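PDB 6EDI: glucokinase, which probably phosphorylates D-glucose at the expense of ATP, the first step in drawing the sugar into glycolysis. Local coordinates for residues G215-I219 against V230-G236; V207-G211 against V347-V353; V121-A127 against A153-D157; T199-G203 against S225-I229; P210-V214 against E276-G281. All blocks are in the same frame, centred on the assembly; numbering follows the deposited sequence.

Contact 1. Residues G215-I219 against V230-G236; sequences GSSLI and VLALECG
Leu218 and Leu231 are a hydrogen-bonded pair where 215-219 and 230-233 run antiparallel, at 160° to one another: hydrogen bonds of 2.8 Å join Leu218 N to Leu231 O and Leu231 N to Leu218 O. The non-hydrogen-bonded pair beyond brings Ile219 CG1 to 3.9 Å from Val230 CG2, two branched chains that suit the packing against Ala162 of helix 157-170. This is the beta hairpin of strands 214-222 and 227-233, at the border of the mixed sheet within this chain, with the actin-like ATPase topology. On its other face Leu233 CD1 reaches back to 3.8 Å from Leu218 CB, and both leucines touch Phe341 of helix 317-341. Ser216 is small and polar where the second strand gives way to a turn. Its OG stands between the backbone N and the carbonyl carbon (chi1 56°) and accepts from Cys235 N at 3.0 Å, while a water 2.8 Å from Ser216 OG carries the link on to Gly236 N. Ser217 OG bonds instead to Leu158 O.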
loop_
_atom_site.group_PDB
_atom_site.type_symbol
_atom_site.label_atom_id
_atom_site.label_comp_id
_atom_site.label_asym_id
_atom_site.label_seq_id
_atom_site.Cartn_x
_atom_site.Cartn_y
_atom_site.Cartn_z
ATOM N N GLY A 215 0.224 -14.938 -0.981
ATOM C CA GLY A 215 1.080 -13.780 -0.826
ATOM C C GLY A 215 0.605 -12.574 -1.623
ATOM O O GLY A 215 -0.141 -12.708 -2.606
ATOM N N SER A 216 1.055 -11.392 -1.206
ATOM C CA SER A 216 0.737 -10.154 -1.899
ATOM C C SER A 216 1.815 -9.097 -1.678
ATOM O O SER A 216 2.535 -9.121 -0.673
ATOM C CB SER A 216 -0.589 -9.606 -1.406
ATOM O OG SER A 216 -0.502 -9.448 -0.019
ATOM N N SER A 217 1.913 -8.170 -2.626
ATOM C CA SER A 217 2.871 -7.071 -2.563
ATOM C C SER A 217 2.518 -6.068 -3.648
ATOM O O SER A 217 1.764 -6.368 -4.587
ATOM C CB SER A 217 4.317 -7.570 -2.730
ATOM O OG SER A 217 4.467 -8.335 -3.915
ATOM N N LEU A 218 3.035 -4.857 -3.526
ATOM C CA LEU A 218 2.685 -3.835 -4.497
ATOM C C LEU A 218 3.942 -3.192 -5.027
ATOM O O LEU A 218 4.790 -2.727 -4.243
ATOM C CB LEU A 218 1.776 -2.780 -3.861
ATOM C CG LEU A 218 1.430 -1.573 -4.735
ATOM C CD1 LEU A 218 0.256 -1.875 -5.669
ATOM C CD2 LEU A 218 1.198 -0.326 -3.896
ATOM N N ILE A 219 4.070 -3.172 -6.352
ATOM C CA ILE A 219 5.128 -2.403 -6.976
ATOM C C ILE A 219 4.533 -1.014 -7.184
ATOM O O ILE A 219 3.608 -0.825 -7.983
ATOM C CB ILE A 219 5.578 -2.968 -8.324
ATOM C CG1 ILE A 219 5.852 -4.475 -8.238
ATOM C CG2 ILE A 219 6.838 -2.218 -8.816
ATOM C CD1 ILE A 219 6.273 -5.091 -9.544
ATOM N N VAL A 230 8.845 -1.496 -3.991
ATOM C CA VAL A 230 7.889 -2.539 -3.653
ATOM C C VAL A 230 7.535 -2.475 -2.174
ATOM O O VAL A 230 8.401 -2.265 -1.320
ATOM C CB VAL A 230 8.408 -3.943 -4.002
ATOM C CG1 VAL A 230 7.434 -5.010 -3.475
ATOM C CG2 VAL A 230 8.602 -4.083 -5.515
ATOM N N LEU A 231 6.250 -2.637 -1.878
ATOM C CA LEU A 231 5.802 -2.732 -0.506
ATOM C C LEU A 231 5.297 -4.142 -0.314
ATOM O O LEU A 231 4.441 -4.598 -1.080
ATOM C CB LEU A 231 4.670 -1.742 -0.221
ATOM C CG LEU A 231 5.062 -0.290 0.067
ATOM C CD1 LEU A 231 5.580 0.381 -1.197
ATOM C CD2 LEU A 231 3.902 0.521 0.651
ATOM N N ALA A 232 5.852 -4.815 0.691
ATOM C CA ALA A 232 5.360 -6.100 1.201
ATOM C C ALA A 232 3.959 -5.880 1.783
ATOM O O ALA A 232 3.720 -4.859 2.429
ATOM C CB ALA A 232 6.299 -6.606 2.294
ATOM N N LEU A 233 3.047 -6.833 1.581
ATOM C CA LEU A 233 1.659 -6.685 2.038
ATOM C C LEU A 233 1.096 -7.957 2.682
ATOM O O LEU A 233 1.667 -9.038 2.546
ATOM C CB LEU A 233 0.765 -6.289 0.864
ATOM C CG LEU A 233 1.016 -4.955 0.166
ATOM C CD1 LEU A 233 0.129 -4.830 -1.052
ATOM C CD2 LEU A 233 0.757 -3.801 1.125
ATOM N N GLU A 234 -0.044 -7.823 3.355
ATOM C CA GLU A 234 -0.784 -8.986 3.867
ATOM C C GLU A 234 -2.247 -8.982 3.403
ATOM O O GLU A 234 -3.166 -9.184 4.201
ATOM C CB GLU A 234 -0.729 -9.058 5.408
ATOM C CG GLU A 234 0.673 -9.029 6.016
ATOM C CD GLU A 234 1.519 -10.242 5.630
ATOM O OE1 GLU A 234 0.965 -11.282 5.201
ATOM O OE2 GLU A 234 2.751 -10.156 5.764
ATOM N N CYS A 235 -2.456 -8.780 2.109
ATOM C CA CYS A 235 -3.794 -8.692 1.543
ATOM C C CYS A 235 -4.556 -10.018 1.590
ATOM O O CYS A 235 -5.790 -10.029 1.656
ATOM C CB CYS A 235 -3.737 -8.150 0.102
ATOM S SG CYS A 235 -3.158 -6.421 -0.032
ATOM N N GLY A 236 -3.833 -11.135 1.583
ATOM C CA GLY A 236 -4.470 -12.435 1.754
ATOM C C GLY A 236 -5.156 -12.536 3.104
ATOM O O GLY A 236 -6.062 -13.364 3.286
HETATM O O HOH W 1 -0.891 -11.733 1.497
HETATM O O HOH W 2 2.450 -11.355 1.559
#

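Contact 2. Residues V207-G211 against V347-V353; sequences VVAPG and VLMGDNV
Val208 sits between two parallel rungs: its N is 3.0 Å from Val347 O in an almost straight bond (177° at the hydrogen), and Val208 O accepts from Met349 N, also at 3.0 Å. The tight part surrounds these rungs. Met349 starts with CG between its backbone N and carbonyl carbon (chi1 77°) and then runs extended, which lays SD 3.6 Å from Val207 CG1; a long, flexible thioether fits between the strand and Leu158 of helix 157-170. On the opposite face Val208 and Leu348 lie against Leu330 of helix 317-341. Strands 205-210 and 345-348 are neighbours inside the mixed sheet of this actin-like ATPase fold, and both give way to loops at the same end. There Pro210 CG meets Val353 CG2 at 3.6 Å, a compact apolar touch at the first turn of helix 351-355. Met349 O is buried here without a polar partner, met by the CA of Ala209 at 3.2 Å in a CA-H...O contact. Packing is looser toward solvent: exposed Asn352 brings OD1 near Gly211 CA, and a water joins the backbones, 2.9 Å from Pro210 O and 2.8 Å from Asn352 N.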
loop_
_atom_site.group_PDB
_atom_site.type_symbol
_atom_site.label_atom_id
_atom_site.label_comp_id
_atom_site.label_asym_id
_atom_site.label_seq_id
_atom_site.Cartn_x
_atom_site.Cartn_y
_atom_site.Cartn_z
ATOM N N VAL A 207 0.545 -7.361 -6.973
ATOM C CA VAL A 207 0.989 -8.749 -7.157
ATOM C C VAL A 207 0.346 -9.656 -6.120
ATOM O O VAL A 207 0.436 -9.387 -4.917
ATOM C CB VAL A 207 2.497 -8.861 -7.030
ATOM C CG1 VAL A 207 2.949 -10.279 -7.303
ATOM C CG2 VAL A 207 3.188 -7.865 -7.984
ATOM N N VAL A 208 -0.311 -10.714 -6.589
ATOM C CA VAL A 208 -0.895 -11.730 -5.710
ATOM C C VAL A 208 -0.373 -13.105 -6.139
ATOM O O VAL A 208 -0.217 -13.337 -7.329
ATOM C CB VAL A 208 -2.433 -11.679 -5.779
ATOM C CG1 VAL A 208 -3.046 -12.841 -5.030
ATOM C CG2 VAL A 208 -2.924 -10.380 -5.190
ATOM N N ALA A 209 -0.085 -13.994 -5.183
ATOM C CA ALA A 209 0.486 -15.319 -5.498
ATOM C C ALA A 209 -0.147 -16.408 -4.652
ATOM O O ALA A 209 0.225 -16.605 -3.489
ATOM C CB ALA A 209 1.980 -15.321 -5.302
ATOM N N PRO A 210 -1.108 -17.131 -5.227
ATOM C CA PRO A 210 -1.730 -18.181 -4.411
ATOM C C PRO A 210 -0.871 -19.432 -4.346
ATOM O O PRO A 210 -0.071 -19.682 -5.245
ATOM C CB PRO A 210 -3.045 -18.472 -5.152
ATOM C CG PRO A 210 -2.809 -18.027 -6.569
ATOM C CD PRO A 210 -1.817 -16.897 -6.501
ATOM N N GLY A 211 -1.041 -20.193 -3.269
ATOM C CA GLY A 211 -0.308 -21.423 -3.028
ATOM C C GLY A 211 -0.759 -22.009 -1.704
ATOM O O GLY A 211 -1.960 -22.108 -1.450
ATOM N N VAL A 347 -0.995 -8.666 -11.275
ATOM C CA VAL A 347 -0.324 -9.893 -11.692
ATOM C C VAL A 347 -0.678 -11.051 -10.773
ATOM O O VAL A 347 -0.547 -10.960 -9.545
ATOM C CB VAL A 347 1.190 -9.716 -11.682
ATOM C CG1 VAL A 347 1.880 -11.085 -11.823
ATOM C CG2 VAL A 347 1.629 -8.761 -12.783
ATOM N N LEU A 348 -1.116 -12.156 -11.371
ATOM C CA LEU A 348 -1.386 -13.369 -10.612
ATOM C C LEU A 348 -0.231 -14.310 -10.893
ATOM O O LEU A 348 0.026 -14.647 -12.052
ATOM C CB LEU A 348 -2.715 -14.001 -11.048
ATOM C CG LEU A 348 -4.053 -13.430 -10.564
ATOM C CD1 LEU A 348 -4.205 -11.985 -10.939
ATOM C CD2 LEU A 348 -5.234 -14.257 -11.126
ATOM N N MET A 349 0.485 -14.725 -9.851
ATOM C CA MET A 349 1.704 -15.497 -10.082
ATOM C C MET A 349 1.950 -16.626 -9.083
ATOM O O MET A 349 1.107 -16.918 -8.224
ATOM C CB MET A 349 2.901 -14.545 -10.160
ATOM C CG MET A 349 3.399 -14.009 -8.825
ATOM S SD MET A 349 4.727 -12.808 -9.097
ATOM C CE MET A 349 5.682 -12.948 -7.607
ATOM N N GLY A 350 3.093 -17.292 -9.219
ATOM C CA GLY A 350 3.404 -18.429 -8.366
ATOM C C GLY A 350 3.247 -19.771 -9.070
ATOM O O GLY A 350 2.582 -19.860 -10.113
ATOM N N ASP A 351 3.852 -20.803 -8.491
ATOM C CA ASP A 351 3.835 -22.157 -9.067
ATOM C C ASP A 351 2.420 -22.690 -9.347
ATOM O O ASP A 351 2.164 -23.262 -10.414
ATOM C CB ASP A 351 4.585 -23.135 -8.150
ATOM C CG ASP A 351 6.018 -22.720 -7.892
ATOM O OD1 ASP A 351 6.698 -22.271 -8.841
ATOM O OD2 ASP A 351 6.469 -22.848 -6.730
ATOM N N ASN A 352 1.508 -22.493 -8.397
ATOM C CA ASN A 352 0.120 -22.897 -8.581
ATOM C C ASN A 352 -0.574 -22.246 -9.760
ATOM O O ASN A 352 -1.298 -22.906 -10.487
ATOM C CB ASN A 352 -0.701 -22.694 -7.308
ATOM C CG ASN A 352 -0.587 -23.869 -6.351
ATOM O OD1 ASN A 352 -0.482 -23.684 -5.138
ATOM N ND2 ASN A 352 -0.602 -25.093 -6.894
ATOM N N VAL A 353 -0.357 -20.952 -9.962
ATOM C CA VAL A 353 -0.984 -20.291 -11.093
ATOM C C VAL A 353 -0.422 -20.827 -12.398
ATOM O O VAL A 353 -1.165 -21.039 -13.360
ATOM C CB VAL A 353 -0.867 -18.765 -10.990
ATOM C CG1 VAL A 353 -1.030 -18.094 -12.361
ATOM C CG2 VAL A 353 -1.912 -18.277 -10.024
HETATM O O HOH W 3 2.094 -21.591 -5.783
#

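Contact 3. Residues V121-A127 against A153-D157; sequences VTNGQLA and ALLND
Leu154 points straight at the 121-127 hairpin and pushes one methyl against its backbone: CD1 lies 3.3 Å from Ala127 N and 3.5 Å from Leu126 N. With CG anti to the carbonyl carbon (chi1 -58°) and the chain extended beyond, Leu154 CD1 also reaches Ala127 CB at 3.8 Å, where a small methyl lets the leucine come close. Val121 crosses Leu154 at a slant, its CG1 3.9 Å from Leu154 CB, and on its other side runs antiparallel alongside the Asn156 side chain. Gly124, at a left-handed turn position (phi 65°), offers its O to Leu154 N at 2.8 Å. A classic beta bulge sets Gln125 and Leu126 together across from Thr122 and shapes the end of this small hairpin beside the border strand 152-156 of the N-terminal mixed sheet. At the tip, Asn123 ND2 bonds to Arg202 O of the second subunit. One backbone bond therefore fixes the hairpin's position along the strand, while the fit of leucine, valine and alanine supplies most of the buried surface.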
loop_
_atom_site.group_PDB
_atom_site.type_symbol
_atom_site.label_atom_id
_atom_site.label_comp_id
_atom_site.label_asym_id
_atom_site.label_seq_id
_atom_site.Cartn_x
_atom_site.Cartn_y
_atom_site.Cartn_z
ATOM N N VAL A 121 9.476 -9.485 8.012
ATOM C CA VAL A 121 10.659 -8.644 7.853
ATOM C C VAL A 121 10.334 -7.285 8.434
ATOM O O VAL A 121 9.258 -6.757 8.169
ATOM C CB VAL A 121 11.015 -8.455 6.357
ATOM C CG1 VAL A 121 12.158 -7.468 6.189
ATOM C CG2 VAL A 121 11.368 -9.782 5.712
ATOM N N THR A 122 11.253 -6.719 9.216
ATOM C CA THR A 122 11.045 -5.402 9.804
ATOM C C THR A 122 11.925 -4.347 9.162
ATOM O O THR A 122 13.152 -4.393 9.302
ATOM C CB THR A 122 11.320 -5.404 11.313
ATOM O OG1 THR A 122 10.398 -6.290 11.950
ATOM C CG2 THR A 122 11.135 -4.005 11.882
ATOM N N ASN A 123 11.293 -3.402 8.460
ATOM C CA ASN A 123 11.996 -2.291 7.824
ATOM C C ASN A 123 13.144 -2.731 6.896
ATOM O O ASN A 123 14.095 -1.981 6.644
ATOM C CB ASN A 123 12.458 -1.285 8.892
ATOM C CG ASN A 123 11.283 -0.563 9.559
ATOM O OD1 ASN A 123 10.211 -0.461 8.978
ATOM N ND2 ASN A 123 11.486 -0.055 10.772
ATOM N N GLY A 124 13.037 -3.959 6.394
ATOM C CA GLY A 124 14.054 -4.533 5.533
ATOM C C GLY A 124 15.395 -4.740 6.217
ATOM O O GLY A 124 16.407 -4.919 5.544
ATOM N N GLN A 125 15.403 -4.717 7.547
ATOM C CA GLN A 125 16.649 -4.690 8.317
ATOM C C GLN A 125 16.768 -5.881 9.265
ATOM O O GLN A 125 17.846 -6.213 9.760
ATOM C CB GLN A 125 16.711 -3.399 9.130
ATOM C CG GLN A 125 16.917 -2.142 8.306
ATOM C CD GLN A 125 16.824 -0.887 9.148
ATOM O OE1 GLN A 125 16.208 -0.889 10.213
ATOM N NE2 GLN A 125 17.434 0.184 8.678
ATOM N N LEU A 126 15.637 -6.512 9.516
ATOM C CA LEU A 126 15.554 -7.550 10.517
ATOM C C LEU A 126 14.446 -8.487 10.072
ATOM O O LEU A 126 13.345 -8.042 9.755
ATOM C CB LEU A 126 15.239 -6.895 11.864
ATOM C CG LEU A 126 15.200 -7.626 13.198
ATOM C CD1 LEU A 126 15.439 -6.606 14.306
ATOM C CD2 LEU A 126 13.847 -8.308 13.401
ATOM N N ALA A 127 14.732 -9.781 10.015
ATOM C CA ALA A 127 13.694 -10.742 9.655
ATOM C C ALA A 127 13.343 -11.548 10.894
ATOM O O ALA A 127 14.175 -12.304 11.403
ATOM C CB ALA A 127 14.140 -11.640 8.509
ATOM N N ALA A 153 19.024 -4.954 1.720
ATOM C CA ALA A 153 17.765 -5.121 2.438
ATOM C C ALA A 153 17.423 -6.579 2.563
ATOM O O ALA A 153 17.790 -7.388 1.700
ATOM C CB ALA A 153 16.636 -4.402 1.710
ATOM N N LEU A 154 16.712 -6.909 3.634
ATOM C CA LEU A 154 15.995 -8.164 3.700
ATOM C C LEU A 154 14.661 -7.940 3.009
ATOM O O LEU A 154 14.036 -6.898 3.173
ATOM C CB LEU A 154 15.764 -8.595 5.150
ATOM C CG LEU A 154 17.028 -8.765 5.979
ATOM C CD1 LEU A 154 16.693 -9.092 7.428
ATOM C CD2 LEU A 154 17.893 -9.834 5.366
ATOM N N LEU A 155 14.241 -8.912 2.218
ATOM C CA LEU A 155 12.973 -8.824 1.522
ATOM C C LEU A 155 12.052 -9.965 1.938
ATOM O O LEU A 155 12.488 -11.123 2.100
ATOM C CB LEU A 155 13.197 -8.877 0.012
ATOM C CG LEU A 155 14.225 -7.919 -0.602
ATOM C CD1 LEU A 155 14.457 -8.277 -2.066
ATOM C CD2 LEU A 155 13.808 -6.453 -0.466
ATOM N N ASN A 156 10.777 -9.636 2.105
ATOM C CA ASN A 156 9.735 -10.656 2.176
ATOM C C ASN A 156 9.720 -11.425 0.874
ATOM O O ASN A 156 10.085 -10.887 -0.171
ATOM C CB ASN A 156 8.357 -10.011 2.389
ATOM C CG ASN A 156 8.029 -9.806 3.854
ATOM O OD1 ASN A 156 7.740 -10.769 4.579
ATOM N ND2 ASN A 156 8.064 -8.548 4.303
ATOM N N ASP A 157 9.311 -12.685 0.940
ATOM C CA ASP A 157 9.201 -13.542 -0.237
ATOM C C ASP A 157 8.425 -12.853 -1.384
ATOM O O ASP A 157 8.904 -12.782 -2.527
ATOM C CB ASP A 157 8.604 -14.910 0.192
ATOM C CG ASP A 157 7.810 -15.606 -0.912
ATOM O OD1 ASP A 157 8.273 -15.671 -2.072
ATOM O OD2 ASP A 157 6.717 -16.128 -0.604
#

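Contact 4. Residues T199-G203 against S225-I229; sequences TIGRG and SDSYI
The loop leading into strand 205-210 is tied to the second strand of the beta hairpin through Gly201 and Tyr228. Tyr228 OH donates to Gly201 O at 2.6 Å, a short bond in which the hydroxyl stands 57° out of the carbonyl plane while the oxygen lies at the ring's edge, in the plane of the ring. Tyrosine suits the place because its length spans the gap and still ends in a donor; CG anti to the carbonyl carbon (chi1 -59°) sends the ring across. Ile200 CD1 touches Tyr228 CE2 at 3.7 Å. The loop is folded by an ST turn, Thr199 OG1 accepting from Gly201 N at 2.9 Å, followed by an inverse gamma turn centred on Arg202; on the hairpin side Asp226 and Ser227 form a G1 beta bulge opposite Val222. Nearer the surface Arg202 and Asp226 make a salt bridge, NE to OD1 3.0 Å. The oxygen sits over one face of the guanidinium, whose plane is turned 77° from the carboxylate, and no N-H points at it, so the attraction is one of charge. Asp226 OD1 is hydrogen-bonded to Tyr221 OH.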
loop_
_atom_site.group_PDB
_atom_site.type_symbol
_atom_site.label_atom_id
_atom_site.label_comp_id
_atom_site.label_asym_id
_atom_site.label_seq_id
_atom_site.Cartn_x
_atom_site.Cartn_y
_atom_site.Cartn_z
ATOM N N THR A 199 5.157 -5.148 -20.800
ATOM C CA THR A 199 5.819 -4.434 -19.717
ATOM C C THR A 199 4.761 -4.272 -18.644
ATOM O O THR A 199 3.568 -4.400 -18.948
ATOM C CB THR A 199 6.285 -3.046 -20.196
ATOM O OG1 THR A 199 6.787 -2.286 -19.088
ATOM C CG2 THR A 199 5.131 -2.303 -20.850
ATOM N N ILE A 200 5.154 -4.037 -17.392
ATOM C CA ILE A 200 4.152 -3.634 -16.397
ATOM C C ILE A 200 3.820 -2.169 -16.634
ATOM O O ILE A 200 2.740 -1.695 -16.286
ATOM C CB ILE A 200 4.614 -3.815 -14.936
ATOM C CG1 ILE A 200 5.929 -3.075 -14.673
ATOM C CG2 ILE A 200 4.751 -5.298 -14.590
ATOM C CD1 ILE A 200 6.219 -2.896 -13.179
ATOM N N GLY A 201 4.757 -1.453 -17.245
ATOM C CA GLY A 201 4.539 -0.051 -17.567
ATOM C C GLY A 201 4.764 0.883 -16.393
ATOM O O GLY A 201 5.134 0.444 -15.304
ATOM N N ARG A 202 4.561 2.181 -16.624
ATOM C CA ARG A 202 4.749 3.195 -15.584
ATOM C C ARG A 202 3.480 3.425 -14.762
ATOM O O ARG A 202 2.737 4.396 -14.976
ATOM C CB ARG A 202 5.214 4.518 -16.193
ATOM C CG ARG A 202 6.500 4.390 -16.977
ATOM C CD ARG A 202 7.563 5.329 -16.452
ATOM N NE ARG A 202 8.858 5.047 -17.060
ATOM C CZ ARG A 202 9.472 5.849 -17.915
ATOM N NH1 ARG A 202 8.924 7.012 -18.249
ATOM N NH2 ARG A 202 10.647 5.497 -18.420
ATOM N N GLY A 203 3.249 2.524 -13.815
ATOM C CA GLY A 203 2.116 2.610 -12.916
ATOM C C GLY A 203 2.221 1.518 -11.876
ATOM O O GLY A 203 3.173 0.722 -11.885
ATOM N N SER A 225 10.913 10.422 -9.286
ATOM C CA SER A 225 12.231 9.844 -9.500
ATOM C C SER A 225 12.249 8.844 -10.644
ATOM O O SER A 225 13.291 8.241 -10.926
ATOM C CB SER A 225 12.718 9.154 -8.220
ATOM O OG SER A 225 11.853 8.088 -7.830
ATOM N N ASP A 226 11.098 8.666 -11.285
ATOM C CA ASP A 226 10.921 7.676 -12.351
ATOM C C ASP A 226 11.467 6.322 -11.912
ATOM O O ASP A 226 12.306 5.712 -12.587
ATOM C CB ASP A 226 11.578 8.147 -13.653
ATOM C CG ASP A 226 11.283 7.228 -14.816
ATOM O OD1 ASP A 226 10.182 6.641 -14.837
ATOM O OD2 ASP A 226 12.154 7.079 -15.698
ATOM N N SER A 227 11.018 5.871 -10.747
ATOM C CA SER A 227 11.537 4.631 -10.186
ATOM C C SER A 227 10.394 3.908 -9.510
ATOM O O SER A 227 9.297 4.465 -9.353
ATOM C CB SER A 227 12.635 4.920 -9.165
ATOM O OG SER A 227 12.130 5.776 -8.166
ATOM N N TYR A 228 10.644 2.670 -9.110
ATOM C CA TYR A 228 9.619 1.886 -8.436
ATOM C C TYR A 228 10.081 1.474 -7.041
ATOM O O TYR A 228 11.281 1.318 -6.794
ATOM C CB TYR A 228 9.350 0.597 -9.222
ATOM C CG TYR A 228 8.882 0.749 -10.655
ATOM C CD1 TYR A 228 9.776 1.046 -11.687
ATOM C CD2 TYR A 228 7.563 0.518 -10.986
ATOM C CE1 TYR A 228 9.335 1.153 -13.012
ATOM C CE2 TYR A 228 7.115 0.610 -12.301
ATOM C CZ TYR A 228 7.999 0.920 -13.300
ATOM O OH TYR A 228 7.519 1.013 -14.592
ATOM N N ILE A 229 9.133 1.255 -6.133
ATOM C CA ILE A 229 9.475 0.678 -4.845
ATOM C C ILE A 229 8.424 -0.371 -4.547
ATOM O O ILE A 229 7.252 -0.184 -4.855
ATOM C CB ILE A 229 9.558 1.744 -3.712
ATOM C CG1 ILE A 229 9.948 1.098 -2.378
ATOM C CG2 ILE A 229 8.249 2.560 -3.599
ATOM C CD1 ILE A 229 10.445 2.098 -1.335
#

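Contact 5. Residues P210-V214 against E276-G281; sequences PGTGV and EAASNG
The flat ends of Glu276 and Asn280 both meet the glycine-rich turn 210-214, which in actin-like ATPases faces the nucleotide cleft and probably does so here. Glu276 OE2 accepts from Val214 N at 2.8 Å, on the anti side of the carboxylate and 19° out of its plane; CG anti to the backbone N (chi1 161°) and an extended chain carry it there. The same Glu276 OE2 lies 3.2 Å from Gly213 CA, an approach that suits glycine. At the amide, Asn280 ND2 makes a weak bond to Thr212 O at 3.1 Å, while OD1 caps helix 281-292 through Gly283 N, two roles for which an amide with both donor and acceptor is apt. Gly281 N, in that helix's first turn, reaches Gly211 O at 3.0 Å. Val214 CG2 packs 3.3 Å from Ser279 OG, which bonds to Trp275 O. Polar backbone atoms of the turn linking strands 205-210 and 214-222 are thus met by a helix start and a carboxylate, which restrains its backbone.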
loop_
_atom_site.group_PDB
_atom_site.type_symbol
_atom_site.label_atom_id
_atom_site.label_comp_id
_atom_site.label_asym_id
_atom_site.label_seq_id
_atom_site.Cartn_x
_atom_site.Cartn_y
_atom_site.Cartn_z
ATOM N N PRO A 210 -1.108 -17.131 -5.227
ATOM C CA PRO A 210 -1.730 -18.181 -4.411
ATOM C C PRO A 210 -0.871 -19.432 -4.346
ATOM O O PRO A 210 -0.071 -19.682 -5.245
ATOM C CB PRO A 210 -3.045 -18.472 -5.152
ATOM C CG PRO A 210 -2.809 -18.027 -6.569
ATOM C CD PRO A 210 -1.817 -16.897 -6.501
ATOM N N GLY A 211 -1.041 -20.193 -3.269
ATOM C CA GLY A 211 -0.308 -21.423 -3.028
ATOM C C GLY A 211 -0.759 -22.009 -1.704
ATOM O O GLY A 211 -1.960 -22.108 -1.450
ATOM N N THR A 212 0.193 -22.381 -0.856
ATOM C CA THR A 212 -0.112 -22.756 0.526
ATOM C C THR A 212 -0.865 -21.623 1.221
ATOM O O THR A 212 -1.921 -21.838 1.833
ATOM C CB THR A 212 1.176 -23.118 1.316
ATOM O OG1 THR A 212 1.428 -24.526 1.197
ATOM C CG2 THR A 212 1.042 -22.754 2.796
ATOM N N GLY A 213 -0.315 -20.417 1.116
ATOM C CA GLY A 213 -0.995 -19.227 1.569
ATOM C C GLY A 213 -1.215 -18.375 0.343
ATOM O O GLY A 213 -1.002 -18.839 -0.773
ATOM N N VAL A 214 -1.642 -17.138 0.536
ATOM C CA VAL A 214 -1.776 -16.234 -0.589
ATOM C C VAL A 214 -0.915 -15.023 -0.301
ATOM O O VAL A 214 -1.255 -14.192 0.547
ATOM C CB VAL A 214 -3.254 -15.852 -0.862
ATOM C CG1 VAL A 214 -3.345 -14.844 -2.016
ATOM C CG2 VAL A 214 -4.046 -17.086 -1.211
ATOM N N GLU A 276 -7.444 -15.380 1.933
ATOM C CA GLU A 276 -6.484 -16.462 1.704
ATOM C C GLU A 276 -7.132 -17.831 1.867
ATOM O O GLU A 276 -6.845 -18.764 1.112
ATOM C CB GLU A 276 -5.311 -16.325 2.682
ATOM C CG GLU A 276 -4.480 -17.597 2.880
ATOM C CD GLU A 276 -3.289 -17.363 3.785
ATOM O OE1 GLU A 276 -3.396 -17.644 4.994
ATOM O OE2 GLU A 276 -2.249 -16.891 3.284
ATOM N N ALA A 277 -8.019 -17.941 2.850
ATOM C CA ALA A 277 -8.642 -19.220 3.168
ATOM C C ALA A 277 -9.561 -19.729 2.054
ATOM O O ALA A 277 -9.854 -20.911 1.990
ATOM C CB ALA A 277 -9.380 -19.138 4.493
ATOM N N ALA A 278 -10.009 -18.836 1.180
ATOM C CA ALA A 278 -10.860 -19.220 0.054
ATOM C C ALA A 278 -10.101 -19.312 -1.259
ATOM O O ALA A 278 -10.712 -19.519 -2.305
ATOM C CB ALA A 278 -12.030 -18.227 -0.096
ATOM N N SER A 279 -8.779 -19.162 -1.221
ATOM C CA SER A 279 -8.010 -19.072 -2.456
ATOM C C SER A 279 -6.690 -19.863 -2.423
ATOM O O SER A 279 -5.933 -19.845 -3.393
ATOM C CB SER A 279 -7.772 -17.589 -2.811
ATOM O OG SER A 279 -7.320 -16.871 -1.671
ATOM N N ASN A 280 -6.428 -20.556 -1.316
ATOM C CA ASN A 280 -5.230 -21.402 -1.169
ATOM C C ASN A 280 -5.504 -22.913 -1.299
ATOM O O ASN A 280 -6.621 -23.325 -1.619
ATOM C CB ASN A 280 -4.559 -21.120 0.176
ATOM C CG ASN A 280 -5.427 -21.519 1.358
ATOM O OD1 ASN A 280 -6.590 -21.889 1.190
ATOM N ND2 ASN A 280 -4.871 -21.427 2.559
ATOM N N GLY A 281 -4.487 -23.742 -1.044
ATOM C CA GLY A 281 -4.657 -25.187 -1.096
ATOM C C GLY A 281 -5.725 -25.690 -0.134
ATOM O O GLY A 281 -6.613 -26.458 -0.517
#

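In the fold
From the N terminus, contact 3 comes first and closes its loop before any other opens, setting the small hairpin 121-127 against the border strand of the N-terminal large sheet. The rest belong to the second large sheet and its surroundings. The loop 199-203 opens contact 4, which crosses contacts 1, 2 and 5, because their first segments lie inside its loop and their second segments beyond it. Contact 1, the hairpin, nests inside contact 2 and inside contact 5, which starts from the end of 207-211; contact 2 closes the longest loop, with 135 residues between its segments. Gly236 of contact 1 meets Glu276 of contact 5. Contacts 1, 3 and 4 also touch the second subunit.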